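Local coordinates for N-terminal acetyltransferase-like protein (Chaetomium thermophilum, PDB 5NNP) that probably serves as the helical-repeat auxiliary subunit of an N-terminal acetyltransferase of the NatA type, supporting transfer of acetyl groups to protein N termini, at residues N252-D257 and S290-R295; G261-L266 and E274-V279; P297-S302 and L329-S334. One frame throughout, in Å; residues are numbered along the deposited sequence.

How the contacts relate
The three contacts lie on the same side of the helical-repeat chain's centre and follow its path through successive helices. Contacts 1 and 2 have centres about 13 Å apart and share helix 256-265: contact 2 closes the hairpin to helix 273-286, and contact 1 spans that whole hairpin, joining the start of helix 256-265 to helix 292-295. Contact 3, centred about 14 Å from contact 1 and 17 Å from contact 2, joins the next loops; R295 packs on L329 and H331, while F300 covers Q276. The bound carboxymethyl coenzyme A lies about 9 Å from the D291 side chain of contact 1, too far to touch it; another protein chain adjoins this contact.

Contact 1 (N252-D257 and S290-R295); sequences NPEHMD and SDAAKR
The carboxylate of E254 reaches into the start of helix 292-295 and is held by two hydrogen bonds, both syn but somewhat out of its plane. E254 OE2 accepts from the backbone N of A292 (2.6 Å, 161°), and E254 OE1 from S290 OG at 3.1 Å. That hydroxyl works twice, since S290 OG also caps the helix by accepting from A293 N at 2.9 Å. An acidic group suits this place, where the backbone N-H groups at the helix start would probably favour its charge; a bend at chi2 (52°) brings it round.

Among the charged groups, R295 NH2 forms a salt bridge with D291 OD2 at 3.0 Å, from above the carboxylate plane, and D291 OD1 bonds to Y313 OH. Water 1 links E254 O to R295 NH1.

Van der Waals contact is modest. P253 CB meets S290 CB at 4.1 Å, and the small A292 sets its methyl against a carbonyl oxygen, CB 3.5 Å from P253 O. Proline fits the type I turn N252-H255, where N252 OD1 accepts from E254 N in an Asx turn.

The turn leads into helix 256-265, while helix 303-320 covers K294 and R295 and another protein chain adjoins N252, E254 and H255.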
ATOM      1  N   ASN A 252       8.569  -7.888  21.818  1.00 38.81           N
ATOM      2  CA  ASN A 252       7.879  -6.692  21.370  1.00 32.87           C
ATOM      3  C   ASN A 252       6.643  -6.501  22.218  1.00 34.70           C
ATOM      4  O   ASN A 252       5.547  -6.907  21.830  1.00 36.73           O
ATOM      5  CB  ASN A 252       7.535  -6.804  19.874  1.00 34.70           C
ATOM      6  CG  ASN A 252       6.707  -5.630  19.354  1.00 36.26           C
ATOM      7  OD1 ASN A 252       6.462  -4.655  20.070  1.00 30.20           O
ATOM      8  ND2 ASN A 252       6.275  -5.724  18.093  1.00 28.83           N
ATOM      9  N   PRO A 253       6.826  -5.895  23.401  1.00 35.55           N
ATOM     10  CA  PRO A 253       5.788  -5.676  24.407  1.00 35.96           C
ATOM     11  C   PRO A 253       4.666  -4.783  23.902  1.00 40.52           C
ATOM     12  O   PRO A 253       3.682  -4.581  24.612  1.00 50.90           O
ATOM     13  CB  PRO A 253       6.553  -5.012  25.550  1.00 34.95           C
ATOM     14  CG  PRO A 253       7.935  -5.516  25.393  1.00 34.76           C
ATOM     15  CD  PRO A 253       8.158  -5.550  23.918  1.00 33.38           C
ATOM     16  N   GLU A 254       4.799  -4.294  22.677  1.00 37.85           N
ATOM     17  CA  GLU A 254       3.908  -3.271  22.141  1.00 41.07           C
ATOM     18  C   GLU A 254       2.878  -3.811  21.134  1.00 45.33           C
ATOM     19  O   GLU A 254       2.181  -3.038  20.478  1.00 50.81           O
ATOM     20  CB  GLU A 254       4.748  -2.180  21.477  1.00 34.77           C
ATOM     21  CG  GLU A 254       4.418  -0.789  21.930  1.00 43.81           C
ATOM     22  CD  GLU A 254       4.447  -0.651  23.438  1.00 51.49           C
ATOM     23  OE1 GLU A 254       5.323  -1.278  24.076  1.00 49.08           O
ATOM     24  OE2 GLU A 254       3.588   0.085  23.980  1.00 49.21           O
ATOM     25  N   HIS A 255       2.784  -5.129  21.010  1.00 37.22           N
ATOM     26  CA  HIS A 255       1.965  -5.729  19.965  1.00 39.45           C
ATOM     27  C   HIS A 255       0.691  -6.416  20.516  1.00 42.73           C
ATOM     28  O   HIS A 255       0.758  -7.555  20.989  1.00 42.06           O
ATOM     29  CB  HIS A 255       2.825  -6.721  19.181  1.00 47.17           C
ATOM     30  CG  HIS A 255       2.169  -7.254  17.946  1.00 54.05           C
ATOM     31  ND1 HIS A 255       1.832  -8.582  17.798  1.00 54.82           N
ATOM     32  CD2 HIS A 255       1.794  -6.641  16.801  1.00 56.00           C
ATOM     33  CE1 HIS A 255       1.277  -8.763  16.615  1.00 57.44           C
ATOM     34  NE2 HIS A 255       1.236  -7.600  15.992  1.00 57.43           N
ATOM     35  N   MET A 256      -0.446  -5.714  20.442  1.00 39.58           N
ATOM     36  CA  MET A 256      -1.757  -6.166  20.949  1.00 49.83           C
ATOM     37  C   MET A 256      -2.063  -7.657  20.879  1.00 49.24           C
ATOM     38  O   MET A 256      -2.526  -8.242  21.854  1.00 58.27           O
ATOM     39  CB  MET A 256      -2.887  -5.453  20.203  1.00 66.03           C
ATOM     40  CG  MET A 256      -4.294  -5.769  20.671  1.00 72.89           C
ATOM     41  SD  MET A 256      -5.579  -4.806  19.823  1.00106.51           S
ATOM     42  CE  MET A 256      -5.433  -3.236  20.671  1.00 77.56           C
ATOM     43  N   ASP A 257      -1.841  -8.269  19.724  1.00 44.09           N
ATOM     44  CA  ASP A 257      -2.243  -9.661  19.542  1.00 45.21           C
ATOM     45  C   ASP A 257      -1.467 -10.657  20.401  1.00 46.51           C
ATOM     46  O   ASP A 257      -1.988 -11.735  20.712  1.00 52.11           O
ATOM     47  CB  ASP A 257      -2.133 -10.060  18.072  1.00 47.31           C
ATOM     48  CG  ASP A 257      -3.185  -9.403  17.219  1.00 60.97           C
ATOM     49  OD1 ASP A 257      -4.175  -8.892  17.789  1.00 71.76           O
ATOM     50  OD2 ASP A 257      -3.023  -9.388  15.984  1.00 65.42           O
ATOM     51  N   SER A 290       7.055   0.344  28.170  1.00 44.98           N
ATOM     52  CA  SER A 290       5.936  -0.071  27.336  1.00 45.95           C
ATOM     53  C   SER A 290       4.710   0.766  27.639  1.00 46.70           C
ATOM     54  O   SER A 290       4.244   0.806  28.777  1.00 48.44           O
ATOM     55  CB  SER A 290       5.598  -1.543  27.528  1.00 49.76           C
ATOM     56  OG  SER A 290       4.347  -1.817  26.916  1.00 47.87           O
ATOM     57  N   ASP A 291       4.198   1.447  26.621  1.00 45.89           N
ATOM     58  CA  ASP A 291       2.932   2.141  26.765  1.00 43.39           C
ATOM     59  C   ASP A 291       1.804   1.114  26.801  1.00 45.61           C
ATOM     60  O   ASP A 291       0.886   1.221  27.620  1.00 41.89           O
ATOM     61  CB  ASP A 291       2.702   3.134  25.632  1.00 36.35           C
ATOM     62  CG  ASP A 291       1.484   4.000  25.871  1.00 51.25           C
ATOM     63  OD1 ASP A 291       1.402   4.658  26.943  1.00 52.88           O
ATOM     64  OD2 ASP A 291       0.602   4.012  24.995  1.00 36.89           O
ATOM     65  N   ALA A 292       1.894   0.117  25.917  1.00 38.27           N
ATOM     66  CA  ALA A 292       0.880  -0.926  25.795  1.00 46.44           C
ATOM     67  C   ALA A 292       0.545  -1.597  27.132  1.00 50.89           C
ATOM     68  O   ALA A 292      -0.634  -1.777  27.475  1.00 48.63           O
ATOM     69  CB  ALA A 292       1.332  -1.976  24.790  1.00 45.00           C
ATOM     70  N   ALA A 293       1.585  -1.965  27.879  1.00 49.18           N
ATOM     71  CA  ALA A 293       1.403  -2.695  29.124  1.00 51.21           C
ATOM     72  C   ALA A 293       0.667  -1.861  30.181  1.00 57.37           C
ATOM     73  O   ALA A 293       0.215  -2.402  31.191  1.00 65.61           O
ATOM     74  CB  ALA A 293       2.751  -3.170  29.659  1.00 39.70           C
ATOM     75  N   LYS A 294       0.549  -0.553  29.956  1.00 49.66           N
ATOM     76  CA  LYS A 294      -0.207   0.308  30.868  1.00 53.60           C
ATOM     77  C   LYS A 294      -1.569   0.680  30.305  1.00 48.19           C
ATOM     78  O   LYS A 294      -2.534   0.821  31.055  1.00 53.28           O
ATOM     79  CB  LYS A 294       0.560   1.597  31.178  1.00 57.62           C
ATOM     80  CG  LYS A 294       1.898   1.403  31.856  1.00 60.72           C
ATOM     81  CD  LYS A 294       2.646   2.731  31.953  1.00 56.78           C
ATOM     82  CE  LYS A 294       3.812   2.640  32.917  1.00 50.75           C
ATOM     83  NZ  LYS A 294       4.946   1.849  32.355  1.00 50.15           N
ATOM     84  N   ARG A 295      -1.631   0.854  28.987  1.00 48.80           N
ATOM     85  CA  ARG A 295      -2.786   1.457  28.314  1.00 51.77           C
ATOM     86  C   ARG A 295      -3.894   0.463  27.984  1.00 56.97           C
ATOM     87  O   ARG A 295      -5.079   0.781  28.101  1.00 60.52           O
ATOM     88  CB  ARG A 295      -2.345   2.136  27.018  1.00 42.24           C
ATOM     89  CG  ARG A 295      -3.484   2.789  26.267  1.00 46.98           C
ATOM     90  CD  ARG A 295      -3.046   3.199  24.872  1.00 64.05           C
ATOM     91  NE  ARG A 295      -3.103   2.104  23.897  1.00 76.05           N
ATOM     92  CZ  ARG A 295      -2.073   1.331  23.549  1.00 76.39           C
ATOM     93  NH1 ARG A 295      -2.240   0.367  22.649  1.00 80.75           N
ATOM     94  NH2 ARG A 295      -0.877   1.513  24.094  1.00 66.70           N
TER
HETATM   95  O   HOH W   1       0.327  -0.770  21.960  1.00 60.56           O

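Contact 2 (G261-L266 and E274-V279); sequences GLISAL and EAQKAV
V279 projects from helix 273-286 toward helix 256-265 and meets three apolar side chains with its two methyls. With CG1 anti to its backbone N (chi1 -179°), one branch is directed at L262 and the other at L266 and I263. CG1 of V279 lies 3.4 Å from CD2 of L262, and the two side chains run alongside one another, pointing opposite ways. L266 passes V279 in the same manner, its CD1 4.0 Å from V279 CG2. I263 comes to that same methyl with its stem, I263 CG1 being 4.4 Å from V279 CG2, while its terminal CD1 runs on to Q276, 4.3 Å from OE1. Q276 borders the contact with its amide end and also touches I268 and F300.

The residue types match the spacing. The axes of the short segments approach to 10.8 Å, so the branched leucines and isoleucine bridge most of the gap, and a short valine fills the rest. Further cover comes from helix 238-251, whose R246 and L249 touch L262, and from Y280 and Y283, farther along helix 273-286.

The short segments run at 130° to each other, steeply inclined and partly antiparallel, and only a short connection joins them: an alpha-alpha hairpin, the element from which TPR-like alpha solenoids are built.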
ATOM      1  N   GLY A 261      -3.301 -13.542  22.499  1.00 53.24           N
ATOM      2  CA  GLY A 261      -2.822 -14.909  22.446  1.00 46.34           C
ATOM      3  C   GLY A 261      -2.472 -15.500  23.800  1.00 56.14           C
ATOM      4  O   GLY A 261      -2.930 -16.592  24.128  1.00 65.72           O
ATOM      5  N   LEU A 262      -1.663 -14.792  24.585  1.00 56.73           N
ATOM      6  CA  LEU A 262      -1.286 -15.265  25.917  1.00 53.27           C
ATOM      7  C   LEU A 262      -2.520 -15.502  26.758  1.00 58.59           C
ATOM      8  O   LEU A 262      -2.722 -16.586  27.322  1.00 57.57           O
ATOM      9  CB  LEU A 262      -0.374 -14.260  26.631  1.00 46.41           C
ATOM     10  CG  LEU A 262       0.046 -14.661  28.049  1.00 47.25           C
ATOM     11  CD1 LEU A 262       0.777 -16.015  28.039  1.00 44.14           C
ATOM     12  CD2 LEU A 262       0.909 -13.586  28.712  1.00 46.83           C
ATOM     13  N   ILE A 263      -3.348 -14.470  26.832  1.00 57.04           N
ATOM     14  CA  ILE A 263      -4.521 -14.485  27.686  1.00 57.92           C
ATOM     15  C   ILE A 263      -5.496 -15.613  27.315  1.00 59.30           C
ATOM     16  O   ILE A 263      -6.068 -16.275  28.189  1.00 55.67           O
ATOM     17  CB  ILE A 263      -5.214 -13.123  27.640  1.00 53.02           C
ATOM     18  CG1 ILE A 263      -4.406 -12.130  28.483  1.00 47.75           C
ATOM     19  CG2 ILE A 263      -6.639 -13.231  28.134  1.00 46.87           C
ATOM     20  CD1 ILE A 263      -4.724 -10.687  28.209  1.00 45.33           C
ATOM     21  N   SER A 264      -5.667 -15.850  26.022  1.00 58.95           N
ATOM     22  CA  SER A 264      -6.449 -16.997  25.583  1.00 56.31           C
ATOM     23  C   SER A 264      -5.802 -18.311  26.030  1.00 54.27           C
ATOM     24  O   SER A 264      -6.476 -19.218  26.514  1.00 60.05           O
ATOM     25  CB  SER A 264      -6.608 -16.986  24.071  1.00 52.78           C
ATOM     26  OG  SER A 264      -7.466 -18.035  23.672  1.00 64.36           O
ATOM     27  N   ALA A 265      -4.487 -18.400  25.878  1.00 47.83           N
ATOM     28  CA  ALA A 265      -3.768 -19.636  26.179  1.00 55.25           C
ATOM     29  C   ALA A 265      -3.815 -19.993  27.665  1.00 59.38           C
ATOM     30  O   ALA A 265      -3.683 -21.160  28.037  1.00 59.19           O
ATOM     31  CB  ALA A 265      -2.318 -19.527  25.713  1.00 53.14           C
ATOM     32  N   LEU A 266      -3.985 -18.980  28.506  1.00 56.79           N
ATOM     33  CA  LEU A 266      -4.054 -19.175  29.946  1.00 54.34           C
ATOM     34  C   LEU A 266      -5.457 -19.565  30.371  1.00 58.57           C
ATOM     35  O   LEU A 266      -5.686 -19.910  31.533  1.00 62.82           O
ATOM     36  CB  LEU A 266      -3.632 -17.908  30.683  1.00 57.97           C
ATOM     37  CG  LEU A 266      -2.160 -17.512  30.584  1.00 56.89           C
ATOM     38  CD1 LEU A 266      -1.911 -16.213  31.338  1.00 57.21           C
ATOM     39  CD2 LEU A 266      -1.284 -18.619  31.128  1.00 51.13           C
ATOM     40  N   GLU A 274      -9.662  -8.633  36.786  1.00 67.53           N
ATOM     41  CA  GLU A 274      -8.498  -8.613  37.642  1.00 70.38           C
ATOM     42  C   GLU A 274      -7.464  -9.645  37.191  1.00 69.86           C
ATOM     43  O   GLU A 274      -6.261  -9.385  37.250  1.00 70.94           O
ATOM     44  CB  GLU A 274      -8.929  -8.838  39.092  1.00 77.21           C
ATOM     45  CG  GLU A 274      -9.985  -7.834  39.537  1.00 84.13           C
ATOM     46  CD  GLU A 274     -10.480  -8.060  40.957  1.00101.12           C
ATOM     47  OE1 GLU A 274     -10.222  -9.153  41.511  1.00105.94           O
ATOM     48  OE2 GLU A 274     -11.128  -7.136  41.514  1.00104.90           O
ATOM     49  N   ALA A 275      -7.926 -10.799  36.712  1.00 65.34           N
ATOM     50  CA  ALA A 275      -7.009 -11.847  36.257  1.00 62.03           C
ATOM     51  C   ALA A 275      -6.267 -11.417  35.001  1.00 68.50           C
ATOM     52  O   ALA A 275      -5.132 -11.829  34.767  1.00 73.86           O
ATOM     53  CB  ALA A 275      -7.752 -13.139  36.000  1.00 60.68           C
ATOM     54  N   GLN A 276      -6.922 -10.596  34.189  1.00 63.13           N
ATOM     55  CA  GLN A 276      -6.309 -10.066  32.988  1.00 59.06           C
ATOM     56  C   GLN A 276      -5.271  -9.000  33.307  1.00 63.57           C
ATOM     57  O   GLN A 276      -4.213  -8.938  32.676  1.00 71.11           O
ATOM     58  CB  GLN A 276      -7.360  -9.466  32.064  1.00 61.62           C
ATOM     59  CG  GLN A 276      -8.504 -10.363  31.690  1.00 59.10           C
ATOM     60  CD  GLN A 276      -9.253  -9.802  30.505  1.00 61.43           C
ATOM     61  OE1 GLN A 276      -8.686  -9.654  29.426  1.00 64.68           O
ATOM     62  NE2 GLN A 276     -10.518  -9.456  30.703  1.00 64.87           N
ATOM     63  N   LYS A 277      -5.581  -8.130  34.259  1.00 60.42           N
ATOM     64  CA  LYS A 277      -4.678  -7.031  34.535  1.00 62.27           C
ATOM     65  C   LYS A 277      -3.356  -7.548  35.074  1.00 64.14           C
ATOM     66  O   LYS A 277      -2.306  -6.935  34.859  1.00 60.88           O
ATOM     67  CB  LYS A 277      -5.284  -6.037  35.526  1.00 63.76           C
ATOM     68  CG  LYS A 277      -4.409  -4.796  35.697  1.00 65.20           C
ATOM     69  CD  LYS A 277      -5.100  -3.700  36.465  1.00 70.47           C
ATOM     70  CE  LYS A 277      -4.159  -2.536  36.691  1.00 75.41           C
ATOM     71  NZ  LYS A 277      -3.738  -1.928  35.403  1.00 75.95           N
ATOM     72  N   ALA A 278      -3.417  -8.676  35.775  1.00 64.11           N
ATOM     73  CA  ALA A 278      -2.228  -9.300  36.344  1.00 61.39           C
ATOM     74  C   ALA A 278      -1.207  -9.622  35.248  1.00 65.17           C
ATOM     75  O   ALA A 278      -0.010  -9.347  35.378  1.00 65.16           O
ATOM     76  CB  ALA A 278      -2.611 -10.557  37.108  1.00 55.46           C
ATOM     77  N   VAL A 279      -1.688 -10.212  34.162  1.00 56.96           N
ATOM     78  CA  VAL A 279      -0.836 -10.453  33.018  1.00 53.56           C
ATOM     79  C   VAL A 279      -0.200  -9.140  32.547  1.00 50.97           C
ATOM     80  O   VAL A 279       1.010  -9.059  32.355  1.00 52.26           O
ATOM     81  CB  VAL A 279      -1.616 -11.086  31.853  1.00 52.23           C
ATOM     82  CG1 VAL A 279      -0.690 -11.353  30.682  1.00 44.71           C
ATOM     83  CG2 VAL A 279      -2.297 -12.357  32.299  1.00 49.09           C
TER

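Contact 3 (P297-S302 and L329-S334); sequences PLNFLS and LKHLYS
The backbones approach most closely at N299 and L332, whose CA atoms lie 6.8 Å apart, between a helical-looking turn at 297-299 and the 3-10 turn 330-332, in which L332 N bonds back to L329 O. L332 and L298 make most of the apolar contact between them. CD1 of L332 rests against CB of L298 at 3.8 Å, and the two side chains lie nearly perpendicular. The other methyl of L332, CD2, lies beside the carbonyl O of L298 and 3.3 Å from OD1 of N299. That carbonyl also receives a weak hydrogen bond from K338 NZ of helix 336-352.

L298 carries the apolar contact to its other neighbour as well: its CD1 touches CD2 of L329 at 3.8 Å, the two leucines meeting at a slant. Both turns connect consecutive helices of an alpha solenoid, 297-302 leading into helix 303-320 and 329-334 into helix 336-352, so leucine is apt where a short loop must bury its inner side. T309 of helix 303-320 backs L298, and Y313 and L314 back L329. An alanine in place of L332 would probably open a gap beside L298 CB and leave the H331 ring, one face of which now lies on L332 CG, freer to turn.

The polar link is made by N299 and H331. N299 OD1 stands at the edge of the H331 ring, near its plane, and accepts a weak hydrogen bond from NE2 (3.3 Å, 125°), with the amide turned 79° from the ring. H331 brings that edge round by setting CG between its backbone N and carbonyl carbon (chi1 66°), and it also packs on a polar side chain of another protein chain.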
ATOM      1  N   PRO A 297      -5.098  -2.354  29.391  1.00 51.58           N
ATOM      2  CA  PRO A 297      -6.053  -2.667  30.471  1.00 53.17           C
ATOM      3  C   PRO A 297      -7.226  -1.698  30.583  1.00 60.59           C
ATOM      4  O   PRO A 297      -8.210  -2.017  31.250  1.00 69.00           O
ATOM      5  CB  PRO A 297      -5.189  -2.589  31.730  1.00 50.38           C
ATOM      6  CG  PRO A 297      -3.824  -2.976  31.255  1.00 47.07           C
ATOM      7  CD  PRO A 297      -3.703  -2.404  29.870  1.00 47.81           C
ATOM      8  N   LEU A 298      -7.129  -0.532  29.954  1.00 56.93           N
ATOM      9  CA  LEU A 298      -8.233   0.417  29.983  1.00 61.59           C
ATOM     10  C   LEU A 298      -9.326  -0.007  29.016  1.00 59.84           C
ATOM     11  O   LEU A 298     -10.390   0.601  28.974  1.00 60.74           O
ATOM     12  CB  LEU A 298      -7.755   1.834  29.640  1.00 64.75           C
ATOM     13  CG  LEU A 298      -6.661   2.468  30.508  1.00 63.33           C
ATOM     14  CD1 LEU A 298      -6.176   3.789  29.898  1.00 45.56           C
ATOM     15  CD2 LEU A 298      -7.118   2.649  31.953  1.00 48.20           C
ATOM     16  N   ASN A 299      -9.064  -1.046  28.230  1.00 61.30           N
ATOM     17  CA  ASN A 299     -10.072  -1.540  27.295  1.00 64.33           C
ATOM     18  C   ASN A 299     -11.156  -2.357  27.995  1.00 69.90           C
ATOM     19  O   ASN A 299     -12.336  -2.224  27.679  1.00 82.60           O
ATOM     20  CB  ASN A 299      -9.422  -2.366  26.189  1.00 56.47           C
ATOM     21  CG  ASN A 299      -8.657  -1.512  25.208  1.00 61.79           C
ATOM     22  OD1 ASN A 299      -8.981  -0.340  25.020  1.00 67.39           O
ATOM     23  ND2 ASN A 299      -7.632  -2.088  24.576  1.00 59.48           N
ATOM     24  N   PHE A 300     -10.755  -3.181  28.961  1.00 63.42           N
ATOM     25  CA  PHE A 300     -11.688  -4.081  29.641  1.00 58.70           C
ATOM     26  C   PHE A 300     -11.917  -3.702  31.099  1.00 63.91           C
ATOM     27  O   PHE A 300     -12.838  -4.211  31.741  1.00 63.92           O
ATOM     28  CB  PHE A 300     -11.174  -5.512  29.574  1.00 50.33           C
ATOM     29  CG  PHE A 300      -9.788  -5.673  30.125  1.00 53.87           C
ATOM     30  CD1 PHE A 300      -9.586  -5.897  31.481  1.00 57.70           C
ATOM     31  CD2 PHE A 300      -8.683  -5.583  29.291  1.00 52.85           C
ATOM     32  CE1 PHE A 300      -8.303  -6.041  31.993  1.00 60.70           C
ATOM     33  CE2 PHE A 300      -7.392  -5.728  29.800  1.00 53.47           C
ATOM     34  CZ  PHE A 300      -7.206  -5.952  31.152  1.00 54.88           C
ATOM     35  N   LEU A 301     -11.071  -2.829  31.636  1.00 65.20           N
ATOM     36  CA  LEU A 301     -11.308  -2.330  32.988  1.00 66.69           C
ATOM     37  C   LEU A 301     -12.572  -1.482  33.013  1.00 65.14           C
ATOM     38  O   LEU A 301     -12.952  -0.870  32.016  1.00 73.35           O
ATOM     39  CB  LEU A 301     -10.116  -1.522  33.500  1.00 66.76           C
ATOM     40  CG  LEU A 301      -8.952  -2.321  34.082  1.00 53.64           C
ATOM     41  CD1 LEU A 301      -7.803  -1.399  34.430  1.00 51.64           C
ATOM     42  CD2 LEU A 301      -9.400  -3.097  35.293  1.00 54.77           C
ATOM     43  N   SER A 302     -13.228  -1.453  34.160  1.00 68.67           N
ATOM     44  CA  SER A 302     -14.507  -0.762  34.276  1.00 72.02           C
ATOM     45  C   SER A 302     -14.753  -0.271  35.698  1.00 67.79           C
ATOM     46  O   SER A 302     -14.070  -0.689  36.632  1.00 66.26           O
ATOM     47  CB  SER A 302     -15.641  -1.684  33.833  1.00 78.18           C
ATOM     48  OG  SER A 302     -15.686  -2.840  34.651  1.00 82.07           O
ATOM     49  N   LEU A 329      -5.923   7.732  23.501  1.00 51.30           N
ATOM     50  CA  LEU A 329      -7.004   7.219  24.342  1.00 50.51           C
ATOM     51  C   LEU A 329      -8.419   7.317  23.745  1.00 52.66           C
ATOM     52  O   LEU A 329      -9.347   6.681  24.256  1.00 61.17           O
ATOM     53  CB  LEU A 329      -6.974   7.930  25.702  1.00 51.02           C
ATOM     54  CG  LEU A 329      -5.746   7.707  26.598  1.00 49.75           C
ATOM     55  CD1 LEU A 329      -5.764   8.640  27.776  1.00 46.77           C
ATOM     56  CD2 LEU A 329      -5.641   6.262  27.082  1.00 54.93           C
ATOM     57  N   LYS A 330      -8.587   8.076  22.664  1.00 50.69           N
ATOM     58  CA  LYS A 330      -9.929   8.362  22.132  1.00 52.18           C
ATOM     59  C   LYS A 330     -10.704   7.131  21.673  1.00 56.02           C
ATOM     60  O   LYS A 330     -11.930   7.178  21.555  1.00 62.27           O
ATOM     61  CB  LYS A 330      -9.845   9.350  20.971  1.00 51.23           C
ATOM     62  CG  LYS A 330      -9.071   8.853  19.766  1.00 50.49           C
ATOM     63  CD  LYS A 330      -9.056   9.915  18.695  1.00 50.11           C
ATOM     64  CE  LYS A 330      -8.892   9.316  17.322  1.00 62.97           C
ATOM     65  NZ  LYS A 330      -8.946  10.372  16.277  1.00 70.10           N
ATOM     66  N   HIS A 331      -9.993   6.039  21.411  1.00 57.48           N
ATOM     67  CA  HIS A 331     -10.622   4.767  21.060  1.00 61.64           C
ATOM     68  C   HIS A 331     -11.545   4.247  22.165  1.00 63.31           C
ATOM     69  O   HIS A 331     -12.422   3.423  21.904  1.00 66.79           O
ATOM     70  CB  HIS A 331      -9.557   3.710  20.758  1.00 59.04           C
ATOM     71  CG  HIS A 331      -8.725   3.333  21.951  1.00 64.43           C
ATOM     72  ND1 HIS A 331      -7.676   4.106  22.408  1.00 65.00           N
ATOM     73  CD2 HIS A 331      -8.790   2.264  22.779  1.00 59.28           C
ATOM     74  CE1 HIS A 331      -7.130   3.528  23.465  1.00 57.08           C
ATOM     75  NE2 HIS A 331      -7.791   2.411  23.713  1.00 58.34           N
ATOM     76  N   LEU A 332     -11.327   4.707  23.397  1.00 56.10           N
ATOM     77  CA  LEU A 332     -12.146   4.290  24.544  1.00 54.36           C
ATOM     78  C   LEU A 332     -13.485   5.022  24.619  1.00 57.71           C
ATOM     79  O   LEU A 332     -14.383   4.611  25.344  1.00 64.28           O
ATOM     80  CB  LEU A 332     -11.394   4.516  25.855  1.00 47.54           C
ATOM     81  CG  LEU A 332     -10.130   3.709  26.125  1.00 49.48           C
ATOM     82  CD1 LEU A 332      -9.423   4.278  27.331  1.00 50.97           C
ATOM     83  CD2 LEU A 332     -10.466   2.247  26.348  1.00 53.53           C
ATOM     84  N   TYR A 333     -13.609   6.106  23.862  1.00 63.10           N
ATOM     85  CA  TYR A 333     -14.766   6.992  23.955  1.00 66.13           C
ATOM     86  C   TYR A 333     -16.061   6.354  23.424  1.00 68.79           C
ATOM     87  O   TYR A 333     -17.116   6.991  23.428  1.00 70.23           O
ATOM     88  CB  TYR A 333     -14.475   8.309  23.215  1.00 60.49           C
ATOM     89  CG  TYR A 333     -13.707   9.314  24.045  1.00 57.73           C
ATOM     90  CD1 TYR A 333     -12.698   8.902  24.914  1.00 59.99           C
ATOM     91  CD2 TYR A 333     -13.980  10.675  23.958  1.00 56.46           C
ATOM     92  CE1 TYR A 333     -11.991   9.821  25.684  1.00 55.65           C
ATOM     93  CE2 TYR A 333     -13.275  11.600  24.719  1.00 47.36           C
ATOM     94  CZ  TYR A 333     -12.286  11.164  25.580  1.00 46.97           C
ATOM     95  OH  TYR A 333     -11.589  12.069  26.345  1.00 42.84           O
ATOM     96  N   SER A 334     -15.979   5.105  22.971  1.00 66.13           N
ATOM     97  CA  SER A 334     -17.173   4.378  22.546  1.00 68.33           C
ATOM     98  C   SER A 334     -18.026   4.086  23.774  1.00 66.37           C
ATOM     99  O   SER A 334     -19.246   4.026  23.690  1.00 69.49           O
ATOM    100  CB  SER A 334     -16.813   3.081  21.804  1.00 68.88           C
ATOM    101  OG  SER A 334     -16.198   2.121  22.656  1.00 73.05           O
TER